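Local coordinates for DinB-like Protein (Bacillus cereus ATCC 10987, PDB 3DI5), which is of unknown function but binds a divalent metal ion, here nickel, as a member of the DinB family, at residues 49-54 and 125-129. Sequence-based numbering, arbitrary orientation.
Sequences HIVTAI and LINHQ. With NI (nickel (II) ion), chain B.
H49 and H128 meet at a nickel ion, each through NE2, across two antiparallel helices of the four-helix bundle that marks the DinB fold. The metal bonds are 2.3 Å from H49 NE2 and 2.4 Å from H128 NE2; H132 NE2 and three waters bring the ligand count to six. Because both nitrogens serve the same ion, they sit 3.1 Å apart, NE2 to NE2, without a hydrogen bond, and the ring planes are turned 69° from each other. Both side chains run with CG anti to the backbone N (chi1 175° in H128), which carries each ring out to the shared metal. Behind the first shell, D71 OD2 hydrogen-bonds H49 ND1 and so helps fix the rotation of that ring. The H128 ring rests edge-on against A53, whose CB lies 3.3 Å from H128 CE1. Deeper between the helices, whose segment axes approach to 10.4 Å at 170°, L125 CD1 packs 3.8 Å from I54 CA. Y85 OH hydrogen-bonds Q129 OE1, and a water donates to that same oxygen at 3.1 Å and to I50 O at 2.7 Å, bridging the helices.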
ATOM      1  N   HIS A  49       6.556  -3.446  -3.294  1.00 37.89           N
ATOM      2  CA  HIS A  49       6.708  -3.190  -1.867  1.00 37.24           C
ATOM      3  C   HIS A  49       5.415  -2.561  -1.294  1.00 37.41           C
ATOM      4  O   HIS A  49       4.991  -2.891  -0.186  1.00 36.57           O
ATOM      5  CB  HIS A  49       7.936  -2.278  -1.662  1.00 37.50           C
ATOM      6  CG  HIS A  49       8.220  -1.917  -0.236  1.00 37.08           C
ATOM      7  ND1 HIS A  49       8.597  -2.845   0.708  1.00 37.73           N
ATOM      8  CD2 HIS A  49       8.292  -0.712   0.377  1.00 38.81           C
ATOM      9  CE1 HIS A  49       8.829  -2.232   1.857  1.00 38.77           C
ATOM     10  NE2 HIS A  49       8.646  -0.936   1.686  1.00 37.37           N
ATOM     11  N   ILE A  50       4.774  -1.691  -2.074  1.00 36.74           N
ATOM     12  CA  ILE A  50       3.485  -1.053  -1.705  1.00 36.60           C
ATOM     13  C   ILE A  50       2.368  -2.073  -1.606  1.00 36.58           C
ATOM     14  O   ILE A  50       1.545  -2.076  -0.667  1.00 37.69           O
ATOM     15  CB  ILE A  50       3.111   0.023  -2.765  1.00 36.62           C
ATOM     16  CG1 ILE A  50       3.980   1.254  -2.553  1.00 35.34           C
ATOM     17  CG2 ILE A  50       1.594   0.454  -2.693  1.00 36.42           C
ATOM     18  CD1 ILE A  50       4.109   2.124  -3.780  1.00 34.26           C
ATOM     19  N   VAL A  51       2.342  -2.955  -2.575  1.00 36.48           N
ATOM     20  CA  VAL A  51       1.355  -3.993  -2.582  1.00 35.50           C
ATOM     21  C   VAL A  51       1.488  -4.877  -1.339  1.00 35.98           C
ATOM     22  O   VAL A  51       0.506  -5.092  -0.604  1.00 34.52           O
ATOM     23  CB  VAL A  51       1.447  -4.796  -3.874  1.00 36.20           C
ATOM     24  CG1 VAL A  51       0.415  -5.903  -3.865  1.00 33.19           C
ATOM     25  CG2 VAL A  51       1.243  -3.858  -5.116  1.00 33.82           C
ATOM     26  N   THR A  52       2.712  -5.349  -1.084  1.00 37.01           N
ATOM     27  CA  THR A  52       2.975  -6.303  -0.022  1.00 37.55           C
ATOM     28  C   THR A  52       2.902  -5.671   1.348  1.00 38.58           C
ATOM     29  O   THR A  52       2.610  -6.376   2.332  1.00 38.83           O
ATOM     30  CB  THR A  52       4.359  -7.007  -0.165  1.00 38.09           C
ATOM     31  OG1 THR A  52       5.420  -6.039  -0.082  1.00 37.78           O
ATOM     32  CG2 THR A  52       4.461  -7.706  -1.452  1.00 35.80           C
ATOM     33  N   ALA A  53       3.149  -4.355   1.418  1.00 39.48           N
ATOM     34  CA  ALA A  53       3.079  -3.605   2.659  1.00 39.44           C
ATOM     35  C   ALA A  53       1.717  -3.645   3.344  1.00 40.87           C
ATOM     36  O   ALA A  53       1.656  -3.465   4.562  1.00 39.51           O
ATOM     37  CB  ALA A  53       3.546  -2.132   2.451  1.00 40.12           C
ATOM     38  N   ILE A  54       0.632  -3.969   2.605  1.00 41.91           N
ATOM     39  CA  ILE A  54      -0.710  -3.935   3.207  1.00 42.87           C
ATOM     40  C   ILE A  54      -0.850  -5.061   4.258  1.00 43.37           C
ATOM     41  O   ILE A  54      -1.090  -4.765   5.440  1.00 42.52           O
ATOM     42  CB  ILE A  54      -1.866  -3.914   2.146  1.00 43.00           C
ATOM     43  CG1 ILE A  54      -1.914  -2.547   1.455  1.00 44.60           C
ATOM     44  CG2 ILE A  54      -3.210  -4.158   2.783  1.00 43.32           C
ATOM     45  CD1 ILE A  54      -2.656  -2.542   0.101  1.00 42.31           C
ATOM     46  N   LEU A 125       0.105   2.684   7.818  1.00 41.77           N
ATOM     47  CA  LEU A 125      -0.129   2.161   6.504  1.00 41.19           C
ATOM     48  C   LEU A 125      -0.192   3.273   5.449  1.00 40.75           C
ATOM     49  O   LEU A 125       0.406   3.145   4.376  1.00 41.36           O
ATOM     50  CB  LEU A 125      -1.436   1.367   6.486  1.00 40.93           C
ATOM     51  CG  LEU A 125      -1.885   0.689   5.208  1.00 42.46           C
ATOM     52  CD1 LEU A 125      -1.010  -0.520   4.876  1.00 43.77           C
ATOM     53  CD2 LEU A 125      -3.332   0.276   5.330  1.00 40.62           C
ATOM     54  N   ILE A 126      -0.946   4.325   5.744  1.00 39.88           N
ATOM     55  CA  ILE A 126      -1.165   5.426   4.807  1.00 39.12           C
ATOM     56  C   ILE A 126       0.106   6.207   4.573  1.00 38.38           C
ATOM     57  O   ILE A 126       0.423   6.528   3.429  1.00 37.70           O
ATOM     58  CB  ILE A 126      -2.282   6.409   5.299  1.00 39.09           C
ATOM     59  CG1 ILE A 126      -3.645   5.729   5.250  1.00 39.79           C
ATOM     60  CG2 ILE A 126      -2.346   7.656   4.424  1.00 38.31           C
ATOM     61  CD1 ILE A 126      -4.782   6.574   5.781  1.00 39.65           C
ATOM     62  N   ASN A 127       0.810   6.518   5.658  1.00 37.52           N
ATOM     63  CA  ASN A 127       2.043   7.274   5.614  1.00 37.33           C
ATOM     64  C   ASN A 127       3.159   6.573   4.826  1.00 37.26           C
ATOM     65  O   ASN A 127       3.834   7.192   3.988  1.00 34.80           O
ATOM     66  CB  ASN A 127       2.553   7.525   7.027  1.00 38.33           C
ATOM     67  CG  ASN A 127       1.800   8.606   7.749  1.00 40.70           C
ATOM     68  OD1 ASN A 127       0.934   9.280   7.179  1.00 44.17           O
ATOM     69  ND2 ASN A 127       2.135   8.794   9.026  1.00 40.57           N
ATOM     70  N   HIS A 128       3.309   5.269   5.086  1.00 37.71           N
ATOM     71  CA  HIS A 128       4.288   4.416   4.400  1.00 37.67           C
ATOM     72  C   HIS A 128       4.011   4.412   2.900  1.00 38.98           C
ATOM     73  O   HIS A 128       4.916   4.677   2.111  1.00 39.22           O
ATOM     74  CB  HIS A 128       4.255   2.991   4.991  1.00 37.87           C
ATOM     75  CG  HIS A 128       5.141   1.998   4.291  1.00 35.17           C
ATOM     76  ND1 HIS A 128       4.648   1.016   3.459  1.00 36.73           N
ATOM     77  CD2 HIS A 128       6.482   1.821   4.326  1.00 31.82           C
ATOM     78  CE1 HIS A 128       5.656   0.283   3.003  1.00 36.20           C
ATOM     79  NE2 HIS A 128       6.779   0.758   3.513  1.00 36.17           N
ATOM     80  N   GLN A 129       2.772   4.091   2.529  1.00 39.54           N
ATOM     81  CA  GLN A 129       2.330   4.046   1.146  1.00 39.52           C
ATOM     82  C   GLN A 129       2.561   5.369   0.407  1.00 40.57           C
ATOM     83  O   GLN A 129       2.933   5.367  -0.758  1.00 40.88           O
ATOM     84  CB  GLN A 129       0.863   3.710   1.103  1.00 39.57           C
ATOM     85  CG  GLN A 129       0.337   3.446  -0.305  1.00 39.96           C
ATOM     86  CD  GLN A 129      -1.084   3.032  -0.316  1.00 41.12           C
ATOM     87  OE1 GLN A 129      -1.411   1.917  -0.736  1.00 40.43           O
ATOM     88  NE2 GLN A 129      -1.966   3.922   0.152  1.00 40.41           N
TER
HETATM   89 NI    NI B 168       9.113   0.790   3.131  1.00 54.28          NI
HETATM   90  O   HOH W   1       0.688   0.114   0.614  1.00 35.08           O
HETATM   91  O   HOH W   2      11.422   0.363   2.619  1.00 35.16           O
HETATM   92  O   HOH W   3       9.730   2.323   4.694  1.00 41.04           O
HETATM   93  O   HOH W   4       9.311  -0.825   4.844  1.00 32.15           O